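Local coordinates for protein CocE/NonD family hydrolase (Staphylococcus aureus subsp. aureus COL, PDB 3III) that probably hydrolyses ester or amide bonds as a CocE/NonD-family enzyme with an alpha/beta-hydrolase domain related to X-Pro dipeptidyl-peptidases, at residues 141-146 with 179-184; 136-141 with 193-198; 287-292 with 317-322. All blocks are in the same frame, centred on the assembly; numbering follows the deposited sequence. Where two conformers were deposited one is given.

Interaction 1: 141-146 with 179-184; sequences REAEDY and ASLNPP
Leu181 reaches across to Ala143 and Glu144 on helix 140-154, and almost everything tight in this contact passes through its CD1 methyl. That atom sits 3.8 Å from Ala143 CB and 3.5 Å from Ala143 O, so it rests on the methyl and the peptide carbonyl together. Alanine suits this place: its short side chain lets the leucine come down onto the helix backbone. The leucine extends from its turn with CG anti to the carbonyl carbon (chi1 -56°), which carries the branch toward the helix. The type I turn from Ala179 to Asn182, closed by the bond from Asn182 N to Ala179 O, overlaps the end of helix 170-179 and leads out of it, presenting the leucine to its neighbour.

The looser side belongs to Glu144, which is partly exposed. Of its side chain, CG makes the approach, 3.9 Å from Leu181 CD1, and the two side chains cross at about a right angle.

No hydrogen bond links the two segments, so helix and turn are held here by van der Waals packing of a methyl on helix backbone and side chains, while the Glu144 carboxylate has its salt-bridge partner, Arg49, outside the pair.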
ATOM      1  N   ARG A 141      11.190  -9.852  14.111  1.00  9.59           N
ATOM      2  CA  ARG A 141      11.902  -9.279  15.262  1.00  9.48           C
ATOM      3  C   ARG A 141      11.420  -7.848  15.564  1.00  8.83           C
ATOM      4  O   ARG A 141      11.275  -7.454  16.699  1.00  9.00           O
ATOM      5  CB  ARG A 141      13.426  -9.345  15.085  1.00  9.42           C
ATOM      6  CG  ARG A 141      14.063  -8.458  13.990  1.00 10.08           C
ATOM      7  CD  ARG A 141      15.636  -8.617  14.119  1.00 13.24           C
ATOM      8  NE  ARG A 141      16.030  -8.060  15.415  1.00 14.33           N
ATOM      9  CZ  ARG A 141      17.231  -8.234  15.976  1.00 15.90           C
ATOM     10  NH1 ARG A 141      18.174  -8.903  15.360  1.00 13.73           N
ATOM     11  NH2 ARG A 141      17.479  -7.721  17.164  1.00 20.27           N
ATOM     12  N   GLU A 142      11.080  -7.090  14.552  1.00  9.48           N
ATOM     13  CA  GLU A 142      10.538  -5.757  14.789  1.00  9.39           C
ATOM     14  C   GLU A 142       9.098  -5.867  15.364  1.00  9.27           C
ATOM     15  O   GLU A 142       8.727  -5.147  16.282  1.00  8.10           O
ATOM     16  CB  GLU A 142      10.513  -4.961  13.480  1.00  9.55           C
ATOM     17  CG  GLU A 142       9.984  -3.575  13.597  1.00  9.28           C
ATOM     18  CD  GLU A 142      10.045  -2.756  12.283  1.00  8.90           C
ATOM     19  OE1 GLU A 142      10.785  -1.751  12.262  1.00 10.47           O
ATOM     20  OE2 GLU A 142       9.297  -3.061  11.322  1.00  9.14           O
ATOM     21  N   ALA A 143       8.291  -6.734  14.777  1.00  9.21           N
ATOM     22  CA  ALA A 143       6.991  -7.073  15.320  1.00  8.75           C
ATOM     23  C   ALA A 143       7.023  -7.502  16.823  1.00  8.86           C
ATOM     24  O   ALA A 143       6.098  -7.154  17.627  1.00  7.44           O
ATOM     25  CB  ALA A 143       6.384  -8.173  14.456  1.00  9.17           C
ATOM     26  N   GLU A 144       8.015  -8.300  17.201  1.00  8.42           N
ATOM     27  CA  GLU A 144       8.138  -8.750  18.606  1.00  8.10           C
ATOM     28  C   GLU A 144       8.354  -7.574  19.565  1.00  7.96           C
ATOM     29  O   GLU A 144       7.787  -7.551  20.687  1.00  8.13           O
ATOM     30  CB  GLU A 144       9.207  -9.831  18.751  1.00  9.52           C
ATOM     31  CG  GLU A 144       8.729 -11.151  18.125  1.00 12.05           C
ATOM     32  CD  GLU A 144       9.735 -12.264  18.239  1.00 22.70           C
ATOM     33  OE1 GLU A 144      10.644 -12.138  19.099  1.00 25.71           O
ATOM     34  OE2 GLU A 144       9.589 -13.275  17.500  1.00 25.28           O
ATOM     35  N   ASP A 145       9.148  -6.588  19.130  1.00  8.44           N
ATOM     36  CA  ASP A 145       9.388  -5.396  19.931  1.00  9.02           C
ATOM     37  C   ASP A 145       8.081  -4.598  20.095  1.00  9.36           C
ATOM     38  O   ASP A 145       7.752  -4.161  21.186  1.00 10.34           O
ATOM     39  CB  ASP A 145      10.440  -4.502  19.270  1.00  8.38           C
ATOM     40  CG  ASP A 145      11.854  -5.078  19.332  1.00 10.36           C
ATOM     41  OD1 ASP A 145      12.119  -5.948  20.170  1.00  9.15           O
ATOM     42  OD2 ASP A 145      12.682  -4.636  18.506  1.00  9.42           O
ATOM     43  N   TYR A 146       7.358  -4.417  18.991  1.00  8.76           N
ATOM     44  CA  TYR A 146       6.050  -3.737  18.960  1.00  8.18           C
ATOM     45  C   TYR A 146       5.049  -4.415  19.914  1.00  8.42           C
ATOM     46  O   TYR A 146       4.383  -3.761  20.731  1.00  8.30           O
ATOM     47  CB  TYR A 146       5.534  -3.721  17.506  1.00  8.64           C
ATOM     48  CG  TYR A 146       4.477  -2.657  17.135  1.00  7.41           C
ATOM     49  CD1 TYR A 146       4.122  -2.465  15.807  1.00 10.71           C
ATOM     50  CD2 TYR A 146       3.770  -1.923  18.092  1.00  8.78           C
ATOM     51  CE1 TYR A 146       3.171  -1.530  15.440  1.00  9.40           C
ATOM     52  CE2 TYR A 146       2.802  -0.989  17.725  1.00 11.83           C
ATOM     53  CZ  TYR A 146       2.516  -0.801  16.389  1.00 11.47           C
ATOM     54  OH  TYR A 146       1.595   0.128  15.983  1.00  9.74           O
ATOM     55  N   ALA A 179       0.107  -7.692  14.547  1.00 10.25           N
ATOM     56  CA  ALA A 179      -1.188  -8.377  14.670  1.00  9.97           C
ATOM     57  C   ALA A 179      -1.060  -9.884  14.387  1.00  9.44           C
ATOM     58  O   ALA A 179      -1.829 -10.696  14.951  1.00  8.65           O
ATOM     59  CB  ALA A 179      -2.275  -7.745  13.773  1.00  9.65           C
ATOM     60  N   SER A 180      -0.085 -10.268  13.555  1.00  9.46           N
ATOM     61  CA  SER A 180       0.132 -11.695  13.276  1.00  9.34           C
ATOM     62  C   SER A 180       0.613 -12.473  14.545  1.00  9.44           C
ATOM     63  O   SER A 180       0.550 -13.705  14.606  1.00  8.08           O
ATOM     64  CB  SER A 180       1.108 -11.894  12.093  1.00  9.35           C
ATOM     65  OG  SER A 180       2.459 -11.669  12.484  1.00 10.00           O
ATOM     66  N   LEU A 181       1.126 -11.741  15.530  1.00  9.15           N
ATOM     67  CA  LEU A 181       1.532 -12.307  16.807  1.00  9.61           C
ATOM     68  C   LEU A 181       0.392 -12.336  17.885  1.00 10.00           C
ATOM     69  O   LEU A 181       0.604 -12.853  18.946  1.00  9.42           O
ATOM     70  CB  LEU A 181       2.735 -11.514  17.340  1.00  9.80           C
ATOM     71  CG  LEU A 181       3.982 -11.385  16.455  1.00  9.99           C
ATOM     72  CD1 LEU A 181       5.018 -10.469  17.115  1.00 12.41           C
ATOM     73  CD2 LEU A 181       4.557 -12.816  16.135  1.00  8.85           C
ATOM     74  N   ASN A 182      -0.742 -11.701  17.583  0.70 10.80           N
ATOM     75  CA  ASN A 182      -1.913 -11.642  18.454  0.70 10.40           C
ATOM     76  C   ASN A 182      -1.611 -11.133  19.878  0.70  9.88           C
ATOM     77  O   ASN A 182      -1.823 -11.844  20.864  0.70  8.91           O
ATOM     78  CB  ASN A 182      -2.583 -13.011  18.480  0.70 11.36           C
ATOM     79  CG  ASN A 182      -3.206 -13.335  17.193  0.70 12.01           C
ATOM     80  OD1 ASN A 182      -4.231 -12.753  16.830  0.70 19.31           O
ATOM     81  ND2 ASN A 182      -2.561 -14.221  16.419  0.70 14.19           N
ATOM     82  N   PRO A 183      -1.171  -9.860  19.995  1.00  8.97           N
ATOM     83  CA  PRO A 183      -0.952  -9.321  21.325  1.00  9.19           C
ATOM     84  C   PRO A 183      -2.301  -9.317  22.067  1.00  9.22           C
ATOM     85  O   PRO A 183      -3.308  -8.864  21.478  1.00  7.79           O
ATOM     86  CB  PRO A 183      -0.440  -7.868  21.045  1.00  9.85           C
ATOM     87  CG  PRO A 183      -0.016  -7.850  19.631  1.00  8.63           C
ATOM     88  CD  PRO A 183      -0.909  -8.854  18.952  1.00  8.90           C
ATOM     89  N   PRO A 184      -2.352  -9.830  23.333  1.00  9.75           N
ATOM     90  CA  PRO A 184      -3.636  -9.958  24.020  1.00 10.06           C
ATOM     91  C   PRO A 184      -4.423  -8.627  24.193  1.00 10.01           C
ATOM     92  O   PRO A 184      -5.648  -8.642  24.113  1.00  8.56           O
ATOM     93  CB  PRO A 184      -3.253 -10.544  25.382  1.00 11.27           C
ATOM     94  CG  PRO A 184      -2.020 -11.313  25.097  1.00 10.88           C
ATOM     95  CD  PRO A 184      -1.304 -10.577  24.027  1.00  9.58           C
TER

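Interaction 2: 136-141 with 193-198; sequences SPWSKR and EGLNDM
The indole of Trp138 meets Met198, a selenomethionine, in a Met-aromatic contact and Leu195 in apolar packing. Here, buried within the alpha/beta-hydrolase domain, the loop leading into helix 140-154 packs on the loop after strand 186-192 and the start of helix 198-203. Both partners meet the tryptophan at about a right angle, yet they approach its six-membered ring differently. Met198 comes to the edge: its SE lies 5.4 Å from the ring centroid and 79° off the ring normal, while CG lies near the ring plane, 3.9 Å from Trp138 CE3. CG is anti to the carbonyl carbon (chi1 -75°) and the chain runs on extended at chi2, which puts SE beside Trp138 CB at 3.9 Å; the bend at chi3 only turns the terminal CE. A flexible, unbranched side chain of the methionine type suits this ring edge.

Leu195 approaches obliquely. Its fork sets both methyls on one side of the ring plane, CD1 by CE3 (3.8 Å) and CZ3 of Trp138, CD2 by CZ3 and CH2.

The surroundings continue the apolar packing: Val173 of helix 170-179 also touches Trp138, and Trp217 and Tyr214 of helix 213-224 touch Met198. A bound palmitic acid lies about 6 Å from the Trp138 side chain, so the cluster is close to a site that accommodates an acyl chain in the crystal. Behind the tryptophan, Ser139 occupies the N-cap of helix 140-154 and caps Glu142 N; the same Ser139 OG donates a 2.7 Å hydrogen bond to Ser136 O, tilted 29° from the carbonyl plane.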
ATOM      1  N   SER A 136      15.849  -3.760  11.502  1.00  9.21           N
ATOM      2  CA  SER A 136      15.444  -4.690  10.464  1.00  9.40           C
ATOM      3  C   SER A 136      13.980  -4.420  10.120  1.00  9.96           C
ATOM      4  O   SER A 136      13.054  -4.948  10.753  1.00 12.04           O
ATOM      5  CB  SER A 136      15.654  -6.140  10.900  1.00  9.76           C
ATOM      6  OG  SER A 136      15.228  -6.982   9.847  1.00 10.41           O
ATOM      7  N   PRO A 137      13.744  -3.549   9.153  1.00 10.14           N
ATOM      8  CA  PRO A 137      12.384  -3.103   8.851  1.00 10.45           C
ATOM      9  C   PRO A 137      11.454  -4.229   8.429  1.00 10.39           C
ATOM     10  O   PRO A 137      11.842  -5.081   7.658  1.00  8.81           O
ATOM     11  CB  PRO A 137      12.565  -2.166   7.662  1.00 11.77           C
ATOM     12  CG  PRO A 137      13.976  -1.847   7.601  1.00 11.39           C
ATOM     13  CD  PRO A 137      14.746  -2.881   8.319  1.00 10.60           C
ATOM     14  N   TRP A 138      10.217  -4.214   8.929  1.00  9.99           N
ATOM     15  CA  TRP A 138       9.162  -5.077   8.391  1.00  9.47           C
ATOM     16  C   TRP A 138       9.581  -6.533   8.540  1.00  9.97           C
ATOM     17  O   TRP A 138       9.541  -7.321   7.583  1.00 10.59           O
ATOM     18  CB  TRP A 138       8.845  -4.660   6.936  1.00  8.89           C
ATOM     19  CG  TRP A 138       8.416  -3.256   6.797  1.00  8.89           C
ATOM     20  CD1 TRP A 138       7.994  -2.436   7.815  1.00 12.15           C
ATOM     21  CD2 TRP A 138       8.318  -2.459   5.597  1.00 10.64           C
ATOM     22  NE1 TRP A 138       7.663  -1.219   7.332  1.00  8.86           N
ATOM     23  CE2 TRP A 138       7.843  -1.200   5.974  1.00 10.26           C
ATOM     24  CE3 TRP A 138       8.578  -2.691   4.241  1.00 12.82           C
ATOM     25  CZ2 TRP A 138       7.614  -0.164   5.052  1.00  8.74           C
ATOM     26  CZ3 TRP A 138       8.330  -1.647   3.306  1.00 13.71           C
ATOM     27  CH2 TRP A 138       7.879  -0.408   3.721  1.00  8.64           C
ATOM     28  N   SER A 139       9.978  -6.880   9.777  1.00 10.67           N
ATOM     29  CA  SER A 139      10.410  -8.192  10.143  1.00  9.67           C
ATOM     30  C   SER A 139       9.662  -8.686  11.373  1.00  9.87           C
ATOM     31  O   SER A 139       9.063  -7.920  12.100  1.00  8.47           O
ATOM     32  CB  SER A 139      11.912  -8.168  10.452  1.00  9.86           C
ATOM     33  OG  SER A 139      12.197  -7.321  11.589  1.00 10.66           O
ATOM     34  N   LYS A 140       9.801  -9.959  11.668  1.00  9.81           N
ATOM     35  CA  LYS A 140       9.204 -10.508  12.840  1.00 10.56           C
ATOM     36  C   LYS A 140       9.871  -9.969  14.107  1.00 10.49           C
ATOM     37  O   LYS A 140       9.184  -9.696  15.068  1.00 10.92           O
ATOM     38  CB  LYS A 140       9.317 -12.025  12.854  1.00 11.26           C
ATOM     39  CG  LYS A 140       8.559 -12.635  14.070  1.00 10.49           C
ATOM     40  CD  LYS A 140       8.510 -14.122  13.933  1.00 13.18           C
ATOM     41  CE  LYS A 140       7.783 -14.755  15.069  1.00 14.91           C
ATOM     42  NZ  LYS A 140       7.740 -16.183  14.952  1.00 15.71           N
ATOM     43  N   ARG A 141      11.190  -9.852  14.111  1.00  9.59           N
ATOM     44  CA  ARG A 141      11.902  -9.279  15.262  1.00  9.48           C
ATOM     45  C   ARG A 141      11.420  -7.848  15.564  1.00  8.83           C
ATOM     46  O   ARG A 141      11.275  -7.454  16.699  1.00  9.00           O
ATOM     47  CB  ARG A 141      13.426  -9.345  15.085  1.00  9.42           C
ATOM     48  CG  ARG A 141      14.063  -8.458  13.990  1.00 10.08           C
ATOM     49  CD  ARG A 141      15.636  -8.617  14.119  1.00 13.24           C
ATOM     50  NE  ARG A 141      16.030  -8.060  15.415  1.00 14.33           N
ATOM     51  CZ  ARG A 141      17.231  -8.234  15.976  1.00 15.90           C
ATOM     52  NH1 ARG A 141      18.174  -8.903  15.360  1.00 13.73           N
ATOM     53  NH2 ARG A 141      17.479  -7.721  17.164  1.00 20.27           N
ATOM     54  N   GLU A 193      -3.288   1.653   4.403  1.00  9.61           N
ATOM     55  CA  GLU A 193      -2.327   1.497   3.278  1.00  9.43           C
ATOM     56  C   GLU A 193      -0.982   0.930   3.759  1.00 10.25           C
ATOM     57  O   GLU A 193      -0.042   1.673   4.100  1.00 10.68           O
ATOM     58  CB  GLU A 193      -2.113   2.771   2.464  1.00  9.99           C
ATOM     59  CG  GLU A 193      -3.419   3.235   1.755  1.00  9.12           C
ATOM     60  CD  GLU A 193      -3.148   3.924   0.463  1.00 11.12           C
ATOM     61  OE1 GLU A 193      -3.457   5.140   0.374  1.00 11.48           O
ATOM     62  OE2 GLU A 193      -2.628   3.231  -0.435  1.00 12.76           O
ATOM     63  N   GLY A 194      -0.912  -0.399   3.787  1.00  9.40           N
ATOM     64  CA  GLY A 194       0.362  -1.063   4.035  1.00  9.67           C
ATOM     65  C   GLY A 194       0.543  -2.408   3.359  1.00  9.01           C
ATOM     66  O   GLY A 194      -0.304  -3.289   3.463  1.00  8.55           O
ATOM     67  N   LEU A 195       1.711  -2.567   2.730  1.00  8.39           N
ATOM     68  CA  LEU A 195       2.129  -3.835   2.184  1.00  9.39           C
ATOM     69  C   LEU A 195       2.403  -4.842   3.304  1.00  9.08           C
ATOM     70  O   LEU A 195       2.464  -4.498   4.476  1.00  8.95           O
ATOM     71  CB  LEU A 195       3.394  -3.658   1.317  1.00  8.96           C
ATOM     72  CG  LEU A 195       4.683  -3.145   1.986  1.00 10.51           C
ATOM     73  CD1 LEU A 195       5.504  -4.238   2.561  1.00  8.75           C
ATOM     74  CD2 LEU A 195       5.499  -2.321   0.931  1.00  9.95           C
ATOM     75  N   ASN A 196       2.562  -6.100   2.926  1.00  8.89           N
ATOM     76  CA  ASN A 196       2.960  -7.113   3.877  1.00  8.86           C
ATOM     77  C   ASN A 196       3.730  -8.318   3.294  1.00  8.38           C
ATOM     78  O   ASN A 196       3.920  -9.298   3.968  1.00  8.02           O
ATOM     79  CB  ASN A 196       1.744  -7.537   4.678  1.00  8.92           C
ATOM     80  CG  ASN A 196       0.585  -7.852   3.818  1.00  8.31           C
ATOM     81  OD1 ASN A 196       0.648  -8.743   3.005  1.00 12.01           O
ATOM     82  ND2 ASN A 196      -0.484  -7.055   3.942  1.00  7.72           N
ATOM     83  N   ASP A 197       4.200  -8.193   2.049  1.00  8.36           N
ATOM     84  CA  ASP A 197       5.048  -9.177   1.376  1.00  7.72           C
ATOM     85  C   ASP A 197       6.087  -8.420   0.579  1.00  7.05           C
ATOM     86  O   ASP A 197       5.845  -8.006  -0.528  1.00  8.78           O
ATOM     87  CB  ASP A 197       4.212 -10.088   0.479  1.00  6.77           C
ATOM     88  CG  ASP A 197       5.044 -11.222  -0.192  1.00 10.14           C
ATOM     89  OD1 ASP A 197       6.309 -11.148  -0.238  1.00  9.71           O
ATOM     90  OD2 ASP A 197       4.379 -12.154  -0.744  1.00  9.16           O
HETATM   91  N   MSE A 198       7.234  -8.178   1.184  1.00  7.74           N
HETATM   92  CA  MSE A 198       8.219  -7.288   0.597  1.00  7.51           C
HETATM   93  C   MSE A 198       8.681  -7.762  -0.756  1.00  8.58           C
HETATM   94  O   MSE A 198       8.873  -6.936  -1.652  1.00  9.57           O
HETATM   95  CB  MSE A 198       9.444  -7.119   1.509  1.00  8.21           C
HETATM   96  CG  MSE A 198       9.179  -6.255   2.670  1.00  9.07           C
HETATM   97 SE   MSE A 198      10.811  -6.006   3.797  1.00 21.02          SE
HETATM   98  CE  MSE A 198      11.846  -4.869   2.474  1.00 10.22           C
TER

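Interaction 3: 287-292 with 317-322; sequences SEEKWL and DFYLKE
Tyr319 stretches from the C-terminal part of helix 306-319 to Glu289 and Trp291, and it gives up more surface to the contact, 70 Å², than either of them. Its ring lies with the hydroxyl foremost, CG being anti to the carbonyl carbon (chi1 -70°), so that the phenol bridges a backbone separation of 10.3 Å between the CA atoms of Glu289 and Tyr319. A tyrosine fits because it is long, flat and polar only at its far end.

Glu289 is next, with 33 Å² buried. Tyr319 OH donates a weak hydrogen bond of 2.8 Å to its OE2, which lies at the edge of the tyrosine ring and near its plane, whereas the carboxylate plane stands 83° from that ring. The extended glutamate chain also runs past the phenol, with Glu289 CB 3.5 Å from Tyr319 OH. The stronger partner of OE2 is Lys328, through a salt bridge that probably favours the charged carboxylate.

Trp291, with 23 Å², offers the edge of its indole: CH2 lies 3.3 Å from Tyr319 OH, and CZ3 is 4.1 Å from Tyr319 CE2. The hydroxyl oxygen thus sits between a carboxylate and an aromatic edge. At the other end of the indole, Trp291 NE1 is hydrogen-bonded to Thr330 O, which helps to fix the ring's turn. Phe318 backs the tyrosine, its CD2 standing 3.4 Å above the ring plane and over the centre.

Tyr319 also touches Ala188 of strand 186-192. Strand 290-295, helix 306-319 and the neighbouring parallel strand 333-338 form a beta-alpha-beta crossover, here within the sheet of an alpha/beta-hydrolase domain.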
ATOM      1  N   SER A 287      -9.637 -12.523  11.064  1.00  9.16           N
ATOM      2  CA  SER A 287     -10.517 -11.663  11.868  1.00  9.54           C
ATOM      3  C   SER A 287     -12.015 -11.831  11.564  1.00 10.22           C
ATOM      4  O   SER A 287     -12.422 -11.687  10.438  1.00 10.33           O
ATOM      5  CB  SER A 287     -10.114 -10.214  11.613  1.00  9.57           C
ATOM      6  OG  SER A 287      -8.730 -10.023  11.893  1.00  9.34           O
ATOM      7  N   GLU A 288     -12.833 -12.121  12.576  1.00 10.86           N
ATOM      8  CA  GLU A 288     -14.261 -12.276  12.359  1.00 11.16           C
ATOM      9  C   GLU A 288     -14.940 -10.926  12.087  1.00 10.79           C
ATOM     10  O   GLU A 288     -16.053 -10.876  11.529  1.00 10.23           O
ATOM     11  CB  GLU A 288     -14.881 -12.953  13.597  1.00 12.66           C
ATOM     12  CG  GLU A 288     -14.616 -14.439  13.641  1.00 15.90           C
ATOM     13  CD  GLU A 288     -15.016 -15.112  14.978  1.00 21.72           C
ATOM     14  OE1 GLU A 288     -15.705 -14.493  15.829  1.00 24.63           O
ATOM     15  OE2 GLU A 288     -14.624 -16.279  15.170  1.00 24.78           O
ATOM     16  N   GLU A 289     -14.271  -9.828  12.458  1.00  9.35           N
ATOM     17  CA  GLU A 289     -14.842  -8.491  12.371  1.00  9.54           C
ATOM     18  C   GLU A 289     -13.836  -7.648  11.565  1.00 10.11           C
ATOM     19  O   GLU A 289     -12.827  -7.219  12.110  1.00  9.62           O
ATOM     20  CB  GLU A 289     -15.022  -7.924  13.782  1.00 10.15           C
ATOM     21  CG  GLU A 289     -15.946  -8.780  14.672  1.00 12.41           C
ATOM     22  CD  GLU A 289     -16.141  -8.224  16.099  1.00 19.50           C
ATOM     23  OE1 GLU A 289     -15.332  -8.496  17.021  1.00 23.16           O
ATOM     24  OE2 GLU A 289     -17.127  -7.555  16.319  1.00 15.61           O
ATOM     25  N   LYS A 290     -14.076  -7.498  10.270  1.00  8.12           N
ATOM     26  CA  LYS A 290     -13.166  -6.769   9.410  1.00  9.75           C
ATOM     27  C   LYS A 290     -13.907  -5.968   8.343  1.00  9.33           C
ATOM     28  O   LYS A 290     -14.963  -6.392   7.858  1.00 11.33           O
ATOM     29  CB  LYS A 290     -12.147  -7.717   8.813  1.00  8.85           C
ATOM     30  CG  LYS A 290     -12.704  -8.862   7.977  1.00 11.31           C
ATOM     31  CD  LYS A 290     -11.545  -9.593   7.230  1.00 11.38           C
ATOM     32  CE  LYS A 290     -12.045 -10.759   6.430  1.00 11.89           C
ATOM     33  NZ  LYS A 290     -10.908 -11.585   5.794  1.00  8.44           N
ATOM     34  N   TRP A 291     -13.341  -4.806   8.017  1.00  9.67           N
ATOM     35  CA  TRP A 291     -13.909  -3.879   7.047  1.00  9.14           C
ATOM     36  C   TRP A 291     -12.824  -3.364   6.149  1.00  7.46           C
ATOM     37  O   TRP A 291     -11.679  -3.190   6.574  1.00  6.64           O
ATOM     38  CB  TRP A 291     -14.565  -2.692   7.784  1.00  9.52           C
ATOM     39  CG  TRP A 291     -15.817  -3.111   8.505  1.00 10.53           C
ATOM     40  CD1 TRP A 291     -17.105  -3.036   8.035  1.00 12.67           C
ATOM     41  CD2 TRP A 291     -15.906  -3.706   9.807  1.00  8.74           C
ATOM     42  NE1 TRP A 291     -17.967  -3.563   8.952  1.00 10.03           N
ATOM     43  CE2 TRP A 291     -17.255  -3.994  10.041  1.00  9.99           C
ATOM     44  CE3 TRP A 291     -14.966  -4.049  10.783  1.00  7.72           C
ATOM     45  CZ2 TRP A 291     -17.710  -4.570  11.240  1.00  9.98           C
ATOM     46  CZ3 TRP A 291     -15.442  -4.631  11.996  1.00  6.64           C
ATOM     47  CH2 TRP A 291     -16.781  -4.885  12.188  1.00  9.60           C
ATOM     48  N   LEU A 292     -13.199  -3.019   4.934  1.00  7.44           N
ATOM     49  CA  LEU A 292     -12.266  -2.476   3.969  1.00  8.51           C
ATOM     50  C   LEU A 292     -12.838  -1.194   3.364  1.00  8.96           C
ATOM     51  O   LEU A 292     -14.032  -1.131   2.981  1.00  8.01           O
ATOM     52  CB  LEU A 292     -12.032  -3.527   2.854  1.00  8.97           C
ATOM     53  CG  LEU A 292     -11.263  -3.115   1.610  1.00  9.59           C
ATOM     54  CD1 LEU A 292      -9.840  -2.796   2.002  1.00  6.53           C
ATOM     55  CD2 LEU A 292     -11.320  -4.264   0.507  1.00 11.31           C
ATOM     56  N   ASP A 317     -14.170   3.837  18.799  1.00  8.17           N
ATOM     57  CA  ASP A 317     -15.114   4.035  19.885  1.00  7.76           C
ATOM     58  C   ASP A 317     -15.824   2.704  20.145  1.00  7.05           C
ATOM     59  O   ASP A 317     -16.092   2.332  21.319  1.00  5.93           O
ATOM     60  CB  ASP A 317     -16.186   5.078  19.541  1.00  6.97           C
ATOM     61  CG  ASP A 317     -15.689   6.513  19.552  1.00 10.44           C
ATOM     62  OD1 ASP A 317     -14.580   6.821  20.064  1.00 11.29           O
ATOM     63  OD2 ASP A 317     -16.484   7.331  19.068  1.00 12.52           O
ATOM     64  N   PHE A 318     -16.113   1.956  19.069  1.00  6.20           N
ATOM     65  CA  PHE A 318     -16.736   0.621  19.281  1.00  6.57           C
ATOM     66  C   PHE A 318     -15.765  -0.341  19.960  1.00  7.80           C
ATOM     67  O   PHE A 318     -16.137  -1.003  20.919  1.00 10.52           O
ATOM     68  CB  PHE A 318     -17.226   0.044  17.959  1.00  6.61           C
ATOM     69  CG  PHE A 318     -18.081  -1.172  18.098  1.00  6.50           C
ATOM     70  CD1 PHE A 318     -19.447  -1.053  18.220  1.00  4.93           C
ATOM     71  CD2 PHE A 318     -17.518  -2.442  18.085  1.00  9.84           C
ATOM     72  CE1 PHE A 318     -20.291  -2.210  18.371  1.00  7.68           C
ATOM     73  CE2 PHE A 318     -18.351  -3.596  18.194  1.00 11.78           C
ATOM     74  CZ  PHE A 318     -19.725  -3.458  18.327  1.00  9.34           C
ATOM     75  N   TYR A 319     -14.540  -0.468  19.435  1.00  8.60           N
ATOM     76  CA  TYR A 319     -13.612  -1.519  19.889  1.00  8.62           C
ATOM     77  C   TYR A 319     -12.758  -1.137  21.095  1.00  8.83           C
ATOM     78  O   TYR A 319     -12.443  -2.018  21.889  1.00  8.05           O
ATOM     79  CB  TYR A 319     -12.745  -2.115  18.725  1.00  8.68           C
ATOM     80  CG  TYR A 319     -13.583  -2.942  17.806  1.00  8.44           C
ATOM     81  CD1 TYR A 319     -14.108  -4.158  18.216  1.00 10.58           C
ATOM     82  CD2 TYR A 319     -13.970  -2.446  16.578  1.00  9.07           C
ATOM     83  CE1 TYR A 319     -14.941  -4.876  17.412  1.00 12.07           C
ATOM     84  CE2 TYR A 319     -14.797  -3.153  15.763  1.00  9.29           C
ATOM     85  CZ  TYR A 319     -15.296  -4.372  16.179  1.00  9.85           C
ATOM     86  OH  TYR A 319     -16.194  -5.069  15.397  1.00  8.21           O
ATOM     87  N   LEU A 320     -12.342   0.128  21.208  1.00  7.62           N
ATOM     88  CA  LEU A 320     -11.478   0.533  22.294  1.00  7.58           C
ATOM     89  C   LEU A 320     -12.252   1.159  23.454  1.00  8.31           C
ATOM     90  O   LEU A 320     -11.845   0.995  24.598  1.00  8.01           O
ATOM     91  CB  LEU A 320     -10.414   1.505  21.815  1.00  8.02           C
ATOM     92  CG  LEU A 320      -9.549   1.043  20.644  1.00  7.36           C
ATOM     93  CD1 LEU A 320      -8.403   2.120  20.311  1.00  4.71           C
ATOM     94  CD2 LEU A 320      -8.880  -0.327  20.959  1.00  5.41           C
ATOM     95  N   LYS A 321     -13.345   1.886  23.172  1.00  8.07           N
ATOM     96  CA  LYS A 321     -14.171   2.441  24.253  1.00  8.33           C
ATOM     97  C   LYS A 321     -15.292   1.480  24.617  1.00  8.84           C
ATOM     98  O   LYS A 321     -15.948   1.673  25.640  1.00  6.47           O
ATOM     99  CB  LYS A 321     -14.773   3.812  23.885  1.00  8.64           C
ATOM    100  CG  LYS A 321     -13.726   4.914  23.813  1.00  9.30           C
ATOM    101  CD  LYS A 321     -14.319   6.274  23.655  1.00 11.51           C
ATOM    102  CE  LYS A 321     -13.246   7.367  23.781  1.00 10.80           C
ATOM    103  NZ  LYS A 321     -13.815   8.732  23.683  1.00 11.87           N
ATOM    104  N   GLU A 322     -15.510   0.446  23.799  1.00  9.29           N
ATOM    105  CA  GLU A 322     -16.614  -0.482  24.015  1.00 10.91           C
ATOM    106  C   GLU A 322     -17.978   0.185  24.062  1.00 10.81           C
ATOM    107  O   GLU A 322     -18.841  -0.154  24.844  1.00 10.25           O
ATOM    108  CB  GLU A 322     -16.354  -1.370  25.241  1.00 11.99           C
ATOM    109  CG  GLU A 322     -15.005  -2.062  25.110  1.00 15.26           C
ATOM    110  CD  GLU A 322     -14.656  -3.050  26.201  1.00 19.59           C
ATOM    111  OE1 GLU A 322     -15.545  -3.621  26.827  1.00 23.28           O
ATOM    112  OE2 GLU A 322     -13.477  -3.330  26.379  1.00 21.83           O
TER

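Overall arrangement
The three contacts gather round the mixed central sheet of the hydrolase domain. Interactions 1 and 2 are neighbours, their centres 12 Å apart: both use helix 140-154, share Arg141 and touch directly, for example where Leu181 CD2 packs 3.9 Å from Lys140 CE. Along the chain, interaction 1 is nested within the loop closed by interaction 2, so the start of helix 140-154 is fixed both to the turn before strand 186-192 and to the loop after it. Interaction 3 comes later, farther along the sheet, its centre about 19 Å and 23 Å from those of interactions 1 and 2. Together they join layers of the domain expected, from its family, to carry the hydrolase activity.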